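Long-range contact in D-alanyl-lipoteichoic acid synthetase (Streptococcus pneumoniae, PDB 3BMA), which probably takes part in the D-alanylation of lipoteichoic acid during cell wall biogenesis, as a membrane-associated member of the DltD family: residues Y222-A233 and W354-D365. The protein carries 1 engineered substitution. Residues are numbered along the deposited sequence; the frame is centred on the assembly and turned at random.
Sequences YQAIEDVVKADA and WLGWLAFDKAVD
Y222 reaches from the first turn of helix 222-233 across to the second helix and lies as a knob among L358, D361, K362 and D365. Its CG stands anti to the carbonyl carbon (chi1 -78°), which sends the ring obliquely over the partner helix. K362 runs back the opposite way over one face, CG 3.8 Å from the centroid of the Y222 ring in a CH-pi contact. Y222 OH makes a weak hydrogen bond to D361 OD2, 2.8 Å, with ring and carboxylate planes 56° apart. The other oxygen of D361 is in a salt bridge with R69, which also pairs with D365, so the carboxylate that meets the tyrosine has a second, charged partner. Past the CB end of the ring, K362 NZ reaches a water 2.9 Å away, and the same water donates to E226 OE2.

L358 packs between the two ends of the contact: L358 CD1 lies 3.8 Å from E226 CA, while CD2 is wedged between I225 CG2 and Y222 CD2. The axes run roughly antiparallel, 155° between their N-to-C directions. Helix 355-365 packs through F360 and V364 against strands 101-105 and 291-296 of the parallel sheet, in the alpha/beta arrangement expected of the SGNH-hydrolase clan; helix 222-233 is laid on its outer side.

At the other end W354, just ahead of the second helix, turns its indole onto A233, whose CB sits over the five-membered ring, 3.7 Å from its centroid. W354 NE1 donates, nearly in its ring plane, to D232 OD2 at 3.2 Å, and meets it from above the carboxylate plane. V229 CG1 packs on W354 CB, and L355 splits its methyls, CD1 against V229 CG1 and E226 CG, CD2 against K230 CD.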
loop_
_atom_site.group_PDB
_atom_site.type_symbol
_atom_site.label_atom_id
_atom_site.label_comp_id
_atom_site.label_asym_id
_atom_site.label_seq_id
_atom_site.Cartn_x
_atom_site.Cartn_y
_atom_site.Cartn_z
ATOM N N TYR C 222 5.924 4.156 -60.840
ATOM C CA TYR C 222 6.085 2.733 -60.542
ATOM C C TYR C 222 6.880 1.970 -61.599
ATOM O O TYR C 222 7.624 1.055 -61.263
ATOM C CB TYR C 222 4.726 2.062 -60.340
ATOM C CG TYR C 222 4.092 2.326 -58.994
ATOM C CD1 TYR C 222 3.021 3.207 -58.870
ATOM C CD2 TYR C 222 4.560 1.690 -57.844
ATOM C CE1 TYR C 222 2.429 3.451 -57.638
ATOM C CE2 TYR C 222 3.977 1.926 -56.606
ATOM C CZ TYR C 222 2.912 2.809 -56.511
ATOM O OH TYR C 222 2.329 3.051 -55.289
ATOM N N GLN C 223 6.718 2.350 -62.864
ATOM C CA GLN C 223 7.411 1.684 -63.971
ATOM C C GLN C 223 8.905 2.028 -64.029
ATOM O O GLN C 223 9.725 1.166 -64.356
ATOM C CB GLN C 223 6.726 1.994 -65.310
ATOM C CG GLN C 223 7.103 1.049 -66.455
ATOM C CD GLN C 223 6.763 -0.406 -66.165
ATOM O OE1 GLN C 223 5.608 -0.751 -65.911
ATOM N NE2 GLN C 223 7.773 -1.269 -66.208
ATOM N N ALA C 224 9.248 3.277 -63.711
ATOM C CA ALA C 224 10.645 3.723 -63.695
ATOM C C ALA C 224 11.419 3.087 -62.546
ATOM O O ALA C 224 12.571 2.683 -62.722
ATOM C CB ALA C 224 10.738 5.241 -63.627
ATOM N N ILE C 225 10.777 2.994 -61.381
ATOM C CA ILE C 225 11.359 2.323 -60.218
ATOM C C ILE C 225 11.531 0.831 -60.506
ATOM O O ILE C 225 12.574 0.256 -60.180
ATOM C CB ILE C 225 10.528 2.567 -58.928
ATOM C CG1 ILE C 225 10.576 4.048 -58.545
ATOM C CG2 ILE C 225 11.039 1.711 -57.755
ATOM C CD1 ILE C 225 9.488 4.463 -57.588
ATOM N N GLU C 226 10.530 0.236 -61.162
ATOM C CA GLU C 226 10.564 -1.176 -61.557
ATOM C C GLU C 226 11.786 -1.519 -62.404
ATOM O O GLU C 226 12.342 -2.598 -62.251
ATOM C CB GLU C 226 9.270 -1.598 -62.272
ATOM C CG GLU C 226 9.160 -3.103 -62.541
ATOM C CD GLU C 226 7.758 -3.556 -62.890
ATOM O OE1 GLU C 226 7.531 -3.917 -64.065
ATOM O OE2 GLU C 226 6.888 -3.557 -61.990
ATOM N N ASP C 227 12.206 -0.588 -63.265
ATOM C CA ASP C 227 13.423 -0.739 -64.077
ATOM C C ASP C 227 14.697 -0.855 -63.231
ATOM O O ASP C 227 15.566 -1.678 -63.524
ATOM C CB ASP C 227 13.568 0.426 -65.068
ATOM C CG ASP C 227 12.416 0.510 -66.065
ATOM O OD1 ASP C 227 11.632 -0.460 -66.188
ATOM O OD2 ASP C 227 12.302 1.559 -66.733
ATOM N N VAL C 228 14.794 -0.032 -62.188
ATOM C CA VAL C 228 15.959 -0.023 -61.298
ATOM C C VAL C 228 15.952 -1.241 -60.364
ATOM O O VAL C 228 17.001 -1.811 -60.053
ATOM C CB VAL C 228 16.034 1.288 -60.464
ATOM C CG1 VAL C 228 17.432 1.486 -59.886
ATOM C CG2 VAL C 228 15.654 2.492 -61.313
ATOM N N VAL C 229 14.758 -1.639 -59.936
ATOM C CA VAL C 229 14.587 -2.755 -59.008
ATOM C C VAL C 229 14.707 -4.118 -59.726
ATOM O O VAL C 229 15.173 -5.098 -59.133
ATOM C CB VAL C 229 13.266 -2.596 -58.191
ATOM C CG1 VAL C 229 13.006 -3.781 -57.316
ATOM C CG2 VAL C 229 13.336 -1.351 -57.316
ATOM N N LYS C 230 14.317 -4.156 -61.004
ATOM C CA LYS C 230 14.466 -5.341 -61.867
ATOM C C LYS C 230 15.934 -5.711 -62.060
ATOM O O LYS C 230 16.286 -6.889 -62.030
ATOM C CB LYS C 230 13.843 -5.082 -63.245
ATOM C CG LYS C 230 13.503 -6.312 -64.078
ATOM C CD LYS C 230 12.016 -6.626 -64.002
ATOM C CE LYS C 230 11.472 -7.125 -65.336
ATOM N NZ LYS C 230 11.925 -8.501 -65.671
ATOM N N ALA C 231 16.774 -4.694 -62.260
ATOM C CA ALA C 231 18.203 -4.874 -62.524
ATOM C C ALA C 231 18.975 -5.310 -61.283
ATOM O O ALA C 231 19.968 -6.032 -61.388
ATOM C CB ALA C 231 18.802 -3.595 -63.103
ATOM N N ASP C 232 18.514 -4.858 -60.120
ATOM C CA ASP C 232 19.076 -5.251 -58.831
ATOM C C ASP C 232 18.745 -6.714 -58.533
ATOM O O ASP C 232 19.589 -7.463 -58.040
ATOM C CB ASP C 232 18.531 -4.337 -57.723
ATOM C CG ASP C 232 19.124 -4.641 -56.350
ATOM O OD1 ASP C 232 20.352 -4.858 -56.255
ATOM O OD2 ASP C 232 18.357 -4.645 -55.361
ATOM N N ALA C 233 17.518 -7.108 -58.860
ATOM C CA ALA C 233 17.019 -8.455 -58.603
ATOM C C ALA C 233 17.631 -9.515 -59.524
ATOM O O ALA C 233 17.866 -10.640 -59.091
ATOM C CB ALA C 233 15.499 -8.478 -58.691
ATOM N N TRP C 354 11.664 -6.748 -53.518
ATOM C CA TRP C 354 11.871 -6.221 -54.868
ATOM C C TRP C 354 10.594 -5.715 -55.547
ATOM O O TRP C 354 10.037 -4.697 -55.137
ATOM C CB TRP C 354 12.629 -7.231 -55.749
ATOM C CG TRP C 354 14.084 -7.419 -55.380
ATOM C CD1 TRP C 354 15.037 -6.445 -55.263
ATOM C CD2 TRP C 354 14.752 -8.662 -55.118
ATOM N NE1 TRP C 354 16.251 -7.001 -54.931
ATOM C CE2 TRP C 354 16.105 -8.361 -54.837
ATOM C CE3 TRP C 354 14.335 -10.004 -55.091
ATOM C CZ2 TRP C 354 17.045 -9.347 -54.528
ATOM C CZ3 TRP C 354 15.271 -10.987 -54.784
ATOM C CH2 TRP C 354 16.613 -10.650 -54.508
ATOM N N LEU C 355 10.133 -6.427 -56.572
ATOM C CA LEU C 355 8.920 -6.052 -57.304
ATOM C C LEU C 355 7.654 -6.296 -56.481
ATOM O O LEU C 355 6.628 -5.658 -56.712
ATOM C CB LEU C 355 8.846 -6.784 -58.654
ATOM C CG LEU C 355 9.323 -6.091 -59.942
ATOM C CD1 LEU C 355 10.728 -5.503 -59.844
ATOM C CD2 LEU C 355 9.238 -7.056 -61.121
ATOM N N GLY C 356 7.743 -7.207 -55.512
ATOM C CA GLY C 356 6.649 -7.469 -54.573
ATOM C C GLY C 356 6.363 -6.308 -53.637
ATOM O O GLY C 356 5.242 -6.158 -53.156
ATOM N N TRP C 357 7.383 -5.490 -53.380
ATOM C CA TRP C 357 7.222 -4.254 -52.621
ATOM C C TRP C 357 6.445 -3.196 -53.397
ATOM O O TRP C 357 5.776 -2.344 -52.802
ATOM C CB TRP C 357 8.578 -3.675 -52.223
ATOM C CG TRP C 357 9.245 -4.281 -51.000
ATOM C CD1 TRP C 357 10.566 -4.596 -50.878
ATOM C CD2 TRP C 357 8.638 -4.615 -49.734
ATOM N NE1 TRP C 357 10.822 -5.109 -49.632
ATOM C CE2 TRP C 357 9.660 -5.134 -48.910
ATOM C CE3 TRP C 357 7.335 -4.532 -49.221
ATOM C CZ2 TRP C 357 9.421 -5.570 -47.603
ATOM C CZ3 TRP C 357 7.100 -4.965 -47.920
ATOM C CH2 TRP C 357 8.138 -5.475 -47.128
ATOM N N LEU C 358 6.552 -3.247 -54.723
ATOM C CA LEU C 358 5.881 -2.290 -55.597
ATOM C C LEU C 358 4.389 -2.564 -55.694
ATOM O O LEU C 358 3.588 -1.629 -55.770
ATOM C CB LEU C 358 6.524 -2.285 -56.982
ATOM C CG LEU C 358 7.911 -1.643 -57.061
ATOM C CD1 LEU C 358 8.461 -1.787 -58.458
ATOM C CD2 LEU C 358 7.870 -0.171 -56.645
ATOM N N ALA C 359 4.028 -3.847 -55.681
ATOM C CA ALA C 359 2.632 -4.268 -55.612
ATOM C C ALA C 359 2.047 -3.929 -54.244
ATOM O O ALA C 359 0.894 -3.504 -54.146
ATOM C CB ALA C 359 2.518 -5.760 -55.882
ATOM N N PHE C 360 2.863 -4.132 -53.207
ATOM C CA PHE C 360 2.568 -3.763 -51.817
ATOM C C PHE C 360 2.236 -2.271 -51.736
ATOM O O PHE C 360 1.195 -1.894 -51.189
ATOM C CB PHE C 360 3.780 -4.137 -50.939
ATOM C CG PHE C 360 3.693 -3.692 -49.500
ATOM C CD1 PHE C 360 3.165 -4.536 -48.529
ATOM C CD2 PHE C 360 4.208 -2.456 -49.101
ATOM C CE1 PHE C 360 3.114 -4.141 -47.190
ATOM C CE2 PHE C 360 4.150 -2.050 -47.764
ATOM C CZ PHE C 360 3.602 -2.899 -46.808
ATOM N N ASP C 361 3.108 -1.442 -52.314
ATOM C CA ASP C 361 2.942 0.014 -52.326
ATOM C C ASP C 361 1.651 0.492 -53.006
ATOM O O ASP C 361 1.015 1.431 -52.532
ATOM C CB ASP C 361 4.154 0.681 -52.978
ATOM C CG ASP C 361 4.269 2.150 -52.629
ATOM O OD1 ASP C 361 4.119 2.498 -51.439
ATOM O OD2 ASP C 361 4.521 2.960 -53.540
ATOM N N LYS C 362 1.260 -0.174 -54.092
ATOM C CA LYS C 362 0.060 0.188 -54.861
ATOM C C LYS C 362 -1.252 0.037 -54.082
ATOM O O LYS C 362 -2.259 0.654 -54.435
ATOM C CB LYS C 362 -0.013 -0.613 -56.168
ATOM C CG LYS C 362 0.957 -0.152 -57.248
ATOM C CD LYS C 362 1.092 -1.187 -58.353
ATOM C CE LYS C 362 2.324 -0.934 -59.205
ATOM N NZ LYS C 362 2.695 -2.119 -60.026
ATOM N N ALA C 363 -1.237 -0.782 -53.033
ATOM C CA ALA C 363 -2.401 -0.946 -52.169
ATOM C C ALA C 363 -2.255 -0.148 -50.875
ATOM O O ALA C 363 -3.243 0.346 -50.326
ATOM C CB ALA C 363 -2.639 -2.419 -51.867
ATOM N N VAL C 364 -1.016 -0.017 -50.404
ATOM C CA VAL C 364 -0.738 0.583 -49.098
ATOM C C VAL C 364 -0.623 2.113 -49.166
ATOM O O VAL C 364 -1.275 2.812 -48.384
ATOM C CB VAL C 364 0.497 -0.085 -48.416
ATOM C CG1 VAL C 364 0.915 0.650 -47.167
ATOM C CG2 VAL C 364 0.179 -1.528 -48.069
ATOM N N ASP C 365 0.184 2.622 -50.099
ATOM C CA ASP C 365 0.340 4.077 -50.279
ATOM C C ASP C 365 -0.969 4.874 -50.463
ATOM O O ASP C 365 -1.181 5.818 -49.708
ATOM C CB ASP C 365 1.370 4.429 -51.363
ATOM C CG ASP C 365 1.477 5.924 -51.601
ATOM O OD1 ASP C 365 2.011 6.637 -50.723
ATOM O OD2 ASP C 365 1.026 6.384 -52.669
HETATM O O HOH W 1 5.332 -1.472 -60.912
#